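Local coordinates for ileal bile acid-binding protein (Danio rerio, PDB 3EM0) that probably binds bile acids and fatty acids in the cytoplasm and carries them within the cavity of a small beta barrel, at residues 12-17 and 128-133; 47-52 and 67-72. One frame throughout, in Å; residues are numbered along the deposited sequence.

Contact 1: 12-17 and 128-133; sequences TESQEG and VRTSKK
Glu-13 and Ser-14 both turn their backbone N-H to the carbonyl of Thr-130. The hydrogen bond from Glu-13 N to Thr-130 O is 2.8 Å long and nearly straight, at 169°, while that from Ser-14 N is weak. This classic beta bulge shifts the register by one residue. Thr-130 N returns a hydrogen bond to Ser-14 O at 3.0 Å; beyond the bulge Glu-16 and Val-128 exchange a pair. The bulge sits in the antiparallel pairing of the first and last strands of the fatty-acid binding protein barrel. On the face of Ser-14 and Thr-130 a water links Ser-14 OG, Thr-130 OG1 and Val-128 O. Glu-13 OE1 lies 3.7 Å from Thr-130 CG2, and its salt-bridge partner is Lys-111. On the face of Gln-15 and Arg-129 these two side chains run side by side, with Gln-15 OE1 3.4 Å from Arg-129 CD. Their amide and guanidinium planes stand 78° apart. A bend at chi3 (32°) turns the guanidinium across Thr-12, where Arg-129 NH2 makes a weak hydrogen bond of 3.1 Å to Thr-12 OG1. Glu-114 forms a salt bridge with the same NH2, and the Thr-12 hydroxyl also hydrogen-bonds to Leu-40 O. Nearest atoms of Arg-129's side chain and a bound cholic acid are about 4 Å apart.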
loop_
_atom_site.group_PDB
_atom_site.type_symbol
_atom_site.label_atom_id
_atom_site.label_comp_id
_atom_site.label_asym_id
_atom_site.label_seq_id
_atom_site.Cartn_x
_atom_site.Cartn_y
_atom_site.Cartn_z
ATOM N N THR A 12 -5.434 -8.694 -4.055
ATOM C CA THR A 12 -6.236 -8.353 -2.874
ATOM C C THR A 12 -7.353 -9.380 -2.610
ATOM O O THR A 12 -8.158 -9.670 -3.500
ATOM C CB THR A 12 -6.806 -6.908 -2.983
ATOM O OG1 THR A 12 -5.723 -5.988 -3.152
ATOM C CG2 THR A 12 -7.593 -6.517 -1.744
ATOM N N GLU A 13 -7.378 -9.940 -1.395
ATOM C CA GLU A 13 -8.468 -10.834 -0.989
ATOM C C GLU A 13 -9.375 -10.247 0.114
ATOM O O GLU A 13 -10.547 -10.601 0.220
ATOM C CB GLU A 13 -7.948 -12.221 -0.612
ATOM C CG GLU A 13 -6.939 -12.262 0.517
ATOM C CD GLU A 13 -6.777 -13.668 1.093
ATOM O OE1 GLU A 13 -6.602 -13.796 2.326
ATOM O OE2 GLU A 13 -6.830 -14.649 0.322
ATOM N N SER A 14 -8.827 -9.352 0.931
ATOM C CA SER A 14 -9.613 -8.710 1.981
ATOM C C SER A 14 -9.078 -7.327 2.278
ATOM O O SER A 14 -7.881 -7.054 2.112
ATOM C CB SER A 14 -9.692 -9.574 3.259
ATOM O OG SER A 14 -8.407 -9.911 3.762
ATOM N N GLN A 15 -9.987 -6.450 2.688
ATOM C CA GLN A 15 -9.662 -5.067 3.014
ATOM C C GLN A 15 -10.434 -4.683 4.269
ATOM O O GLN A 15 -11.551 -4.176 4.190
ATOM C CB GLN A 15 -10.024 -4.140 1.843
ATOM C CG GLN A 15 -9.093 -4.253 0.633
ATOM C CD GLN A 15 -9.255 -3.112 -0.365
ATOM O OE1 GLN A 15 -8.279 -2.438 -0.714
ATOM N NE2 GLN A 15 -10.479 -2.885 -0.821
ATOM N N GLU A 16 -9.863 -4.978 5.429
ATOM C CA GLU A 16 -10.525 -4.674 6.705
ATOM C C GLU A 16 -10.349 -3.198 7.076
ATOM O O GLU A 16 -9.237 -2.681 7.054
ATOM C CB GLU A 16 -10.011 -5.601 7.821
ATOM C CG GLU A 16 -10.172 -7.109 7.527
ATOM C CD GLU A 16 -11.624 -7.536 7.268
ATOM O OE1 GLU A 16 -12.307 -7.944 8.229
ATOM O OE2 GLU A 16 -12.095 -7.469 6.099
ATOM N N GLY A 17 -11.453 -2.530 7.397
ATOM C CA GLY A 17 -11.441 -1.104 7.724
ATOM C C GLY A 17 -11.567 -0.214 6.499
ATOM O O GLY A 17 -11.334 0.992 6.574
ATOM N N VAL A 128 -6.404 -2.611 6.926
ATOM C CA VAL A 128 -5.584 -3.807 6.766
ATOM C C VAL A 128 -5.940 -4.493 5.446
ATOM O O VAL A 128 -7.030 -5.053 5.307
ATOM C CB VAL A 128 -5.735 -4.804 7.959
ATOM C CG1 VAL A 128 -4.870 -6.064 7.724
ATOM C CG2 VAL A 128 -5.341 -4.153 9.275
ATOM N N ARG A 129 -5.027 -4.425 4.476
ATOM C CA ARG A 129 -5.181 -5.124 3.207
ATOM C C ARG A 129 -4.346 -6.395 3.195
ATOM O O ARG A 129 -3.172 -6.392 3.574
ATOM C CB ARG A 129 -4.769 -4.243 2.038
ATOM C CG ARG A 129 -5.627 -2.984 1.826
ATOM C CD ARG A 129 -5.156 -2.258 0.565
ATOM N NE ARG A 129 -4.672 -3.249 -0.394
ATOM C CZ ARG A 129 -3.867 -3.005 -1.413
ATOM N NH1 ARG A 129 -3.443 -1.768 -1.659
ATOM N NH2 ARG A 129 -3.491 -4.010 -2.189
ATOM N N THR A 130 -4.971 -7.482 2.769
ATOM C CA THR A 130 -4.330 -8.783 2.666
ATOM C C THR A 130 -4.436 -9.242 1.221
ATOM O O THR A 130 -5.527 -9.283 0.663
ATOM C CB THR A 130 -5.001 -9.816 3.607
ATOM O OG1 THR A 130 -4.937 -9.341 4.959
ATOM C CG2 THR A 130 -4.330 -11.171 3.524
ATOM N N SER A 131 -3.291 -9.550 0.611
ATOM C CA SER A 131 -3.267 -10.093 -0.751
ATOM C C SER A 131 -2.715 -11.519 -0.794
ATOM O O SER A 131 -1.762 -11.844 -0.092
ATOM C CB SER A 131 -2.475 -9.194 -1.700
ATOM O OG SER A 131 -3.034 -7.899 -1.763
ATOM N N LYS A 132 -3.317 -12.354 -1.638
ATOM C CA LYS A 132 -2.809 -13.705 -1.863
ATOM C C LYS A 132 -1.856 -13.750 -3.070
ATOM O O LYS A 132 -1.990 -12.963 -4.015
ATOM C CB LYS A 132 -3.963 -14.706 -2.025
ATOM C CG LYS A 132 -4.790 -14.529 -3.295
ATOM C CD LYS A 132 -6.004 -15.452 -3.318
ATOM C CE LYS A 132 -6.478 -15.700 -4.748
ATOM N NZ LYS A 132 -6.549 -14.473 -5.612
ATOM N N LYS A 133 -0.887 -14.657 -3.020
ATOM C CA LYS A 133 0.000 -14.916 -4.144
ATOM C C LYS A 133 -0.819 -15.440 -5.342
ATOM O O LYS A 133 -1.628 -16.349 -5.180
ATOM C CB LYS A 133 1.044 -15.956 -3.720
ATOM C CG LYS A 133 2.320 -16.000 -4.572
ATOM C CD LYS A 133 3.273 -14.892 -4.143
ATOM C CE LYS A 133 4.544 -14.857 -4.968
ATOM N NZ LYS A 133 5.410 -16.071 -4.771
HETATM O O HOH W 1 -7.155 -8.102 5.584
#

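Contact 2: 47-52 and 67-72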
loop_
_atom_site.group_PDB
_atom_site.type_symbol
_atom_site.label_atom_id
_atom_site.label_comp_id
_atom_site.label_asym_id
_atom_site.label_seq_id
_atom_site.Cartn_x
_atom_site.Cartn_y
_atom_site.Cartn_z
ATOM N N ASN A 47 15.120 -7.396 -5.169
ATOM C CA ASN A 47 16.473 -7.898 -5.279
ATOM C C ASN A 47 17.202 -7.415 -4.026
ATOM O O ASN A 47 17.818 -6.347 -4.029
ATOM C CB ASN A 47 17.151 -7.366 -6.557
ATOM C CG ASN A 47 16.386 -7.732 -7.849
ATOM O OD1 ASN A 47 16.056 -8.909 -8.089
ATOM N ND2 ASN A 47 16.121 -6.723 -8.697
ATOM N N GLY A 48 17.091 -8.188 -2.949
ATOM C CA GLY A 48 17.595 -7.785 -1.638
ATOM C C GLY A 48 16.875 -6.562 -1.091
ATOM O O GLY A 48 15.661 -6.608 -0.832
ATOM N N ASP A 49 17.629 -5.468 -0.944
ATOM C CA ASP A 49 17.115 -4.173 -0.457
ATOM C C ASP A 49 16.537 -3.279 -1.561
ATOM O O ASP A 49 16.010 -2.192 -1.282
ATOM C CB ASP A 49 18.222 -3.410 0.301
ATOM C CG ASP A 49 18.315 -3.792 1.780
ATOM O OD1 ASP A 49 19.167 -3.209 2.484
ATOM O OD2 ASP A 49 17.553 -4.667 2.254
ATOM N N ASP A 50 16.635 -3.737 -2.810
ATOM C CA ASP A 50 16.132 -3.005 -3.972
ATOM C C ASP A 50 14.743 -3.496 -4.402
ATOM O O ASP A 50 14.570 -4.671 -4.715
ATOM C CB ASP A 50 17.127 -3.134 -5.141
ATOM C CG ASP A 50 18.521 -2.635 -4.779
ATOM O OD1 ASP A 50 18.630 -1.495 -4.265
ATOM O OD2 ASP A 50 19.512 -3.377 -4.998
ATOM N N PHE A 51 13.764 -2.591 -4.422
ATOM C CA PHE A 51 12.375 -2.952 -4.696
ATOM C C PHE A 51 11.799 -2.154 -5.866
ATOM O O PHE A 51 12.020 -0.951 -5.983
ATOM C CB PHE A 51 11.463 -2.681 -3.487
ATOM C CG PHE A 51 11.593 -3.658 -2.347
ATOM C CD1 PHE A 51 12.622 -3.533 -1.408
ATOM C CD2 PHE A 51 10.646 -4.661 -2.166
ATOM C CE1 PHE A 51 12.723 -4.420 -0.322
ATOM C CE2 PHE A 51 10.740 -5.546 -1.092
ATOM C CZ PHE A 51 11.780 -5.416 -0.161
ATOM N N THR A 52 11.022 -2.847 -6.692
ATOM C CA THR A 52 10.146 -2.222 -7.678
ATOM C C THR A 52 8.733 -2.717 -7.354
ATOM O O THR A 52 8.450 -3.911 -7.372
ATOM C CB THR A 52 10.574 -2.549 -9.128
ATOM O OG1 THR A 52 11.933 -2.141 -9.321
ATOM C CG2 THR A 52 9.697 -1.821 -10.148
ATOM N N PHE A 67 12.336 1.836 -4.804
ATOM C CA PHE A 67 13.021 2.312 -3.607
ATOM C C PHE A 67 14.145 1.383 -3.173
ATOM O O PHE A 67 14.203 0.211 -3.568
ATOM C CB PHE A 67 12.039 2.605 -2.447
ATOM C CG PHE A 67 11.235 1.405 -1.986
ATOM C CD1 PHE A 67 9.976 1.125 -2.554
ATOM C CD2 PHE A 67 11.715 0.571 -0.974
ATOM C CE1 PHE A 67 9.233 0.023 -2.140
ATOM C CE2 PHE A 67 10.972 -0.533 -0.546
ATOM C CZ PHE A 67 9.730 -0.809 -1.126
ATOM N N ILE A 68 15.061 1.947 -2.399
ATOM C CA ILE A 68 16.079 1.178 -1.720
ATOM C C ILE A 68 15.803 1.346 -0.229
ATOM O O ILE A 68 15.537 2.459 0.246
ATOM C CB ILE A 68 17.509 1.615 -2.137
ATOM C CG1 ILE A 68 17.660 1.516 -3.666
ATOM C CG2 ILE A 68 18.598 0.793 -1.400
ATOM C CD1 ILE A 68 18.782 2.357 -4.226
ATOM N N VAL A 69 15.788 0.218 0.478
ATOM C CA VAL A 69 15.482 0.167 1.903
ATOM C C VAL A 69 16.468 1.032 2.692
ATOM O O VAL A 69 17.676 0.931 2.493
ATOM C CB VAL A 69 15.492 -1.298 2.413
ATOM C CG1 VAL A 69 15.428 -1.359 3.930
ATOM C CG2 VAL A 69 14.316 -2.083 1.806
ATOM N N GLY A 70 15.928 1.888 3.561
ATOM C CA GLY A 70 16.725 2.749 4.432
ATOM C C GLY A 70 17.357 3.949 3.745
ATOM O O GLY A 70 18.157 4.659 4.356
ATOM N N LYS A 71 16.992 4.182 2.480
ATOM C CA LYS A 71 17.560 5.271 1.690
ATOM C C LYS A 71 16.443 6.103 1.090
ATOM O O LYS A 71 15.491 5.557 0.513
ATOM C CB LYS A 71 18.470 4.733 0.587
ATOM C CG LYS A 71 19.748 4.077 1.097
ATOM C CD LYS A 71 20.666 3.711 -0.066
ATOM C CE LYS A 71 21.912 3.010 0.437
ATOM N NZ LYS A 71 22.899 2.791 -0.651
ATOM N N GLU A 72 16.540 7.418 1.248
ATOM C CA GLU A 72 15.530 8.319 0.709
ATOM C C GLU A 72 15.311 8.073 -0.784
ATOM O O GLU A 72 16.258 8.031 -1.572
ATOM C CB GLU A 72 15.895 9.780 0.966
ATOM C CG GLU A 72 14.815 10.770 0.533
ATOM C CD GLU A 72 15.143 12.179 0.960
ATOM O OE1 GLU A 72 15.962 12.846 0.278
ATOM O OE2 GLU A 72 14.580 12.613 1.988
HETATM O O HOH W 2 19.924 -0.710 1.993
#
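The hairpin of strands 50-57 and 61-68 ends here at its open end, where the two strands pass into beta turns. A type II' turn from Asn-47 to Asp-50 leads into the first strand, and a type II turn from Ile-68 to Lys-71 follows the second. Three backbone hydrogen bonds of 3.0 Å join the segments: Phe-51 N to Phe-67 O, Phe-67 N to Phe-51 O, and Val-69 N to Asp-49 O. On the face of the two phenylalanines, Phe-51 CB sits over one face of the Phe-67 ring, 3.7 Å from its centroid, as a CH-pi contact. The Phe-67 ring reaches this place because CG stands between the backbone N and the carbonyl carbon (chi1 60°), a crowded position. The two rings are nearly parallel, at 11°, but displaced, with little face-to-face overlap. Val-69 CG2 meets Phe-51 CE1 obliquely at 3.5 Å. Leu-94 of strand 93-97 touches both Phe-51 and Val-69, and a bound cholic acid touches Phe-67. An alanine in place of Phe-67 would probably leave Phe-51 CB without its aromatic cover and take away a contact with the bile acid. The other face carries Asp-50 and Ile-68 side by side, with Asp-50 OD1 3.2 Å from Ile-68 CG1. Asp-49 lies across Val-69, its CG 3.8 Å from Val-69 CB. A water donates to both Asp-49 OD1 and Val-69 O, bridging the segments. The contact therefore divides by chemistry. The two phenylalanines share the face on which Phe-67 touches cholic acid. Asp-50 OD1 rests against Ile-68 carbons and the Asp-49 carboxylate against Val-69 CB, so the polar link between side chain and segment there is the water on Asp-49 OD1.

Overall arrangement
Both contacts belong to one antiparallel sheet of the barrel, on opposite sides of the chain's centre. Their centres are 23 Å apart, and their nearest atoms about 12 Å, so they do not touch. Contact 1 joins strands 8-16 and 124-133, pairing the first strand with the last. Contact 2 lies between them in sequence and joins neighbouring strands 50-57 and 61-68. Strand 41-47 lies between strands 50-57 and 8-16 and so connects the two pairings across the sheet. Both pairings contribute a side chain near bound cholic acid, consistent with a wall that surrounds the ligand cavity.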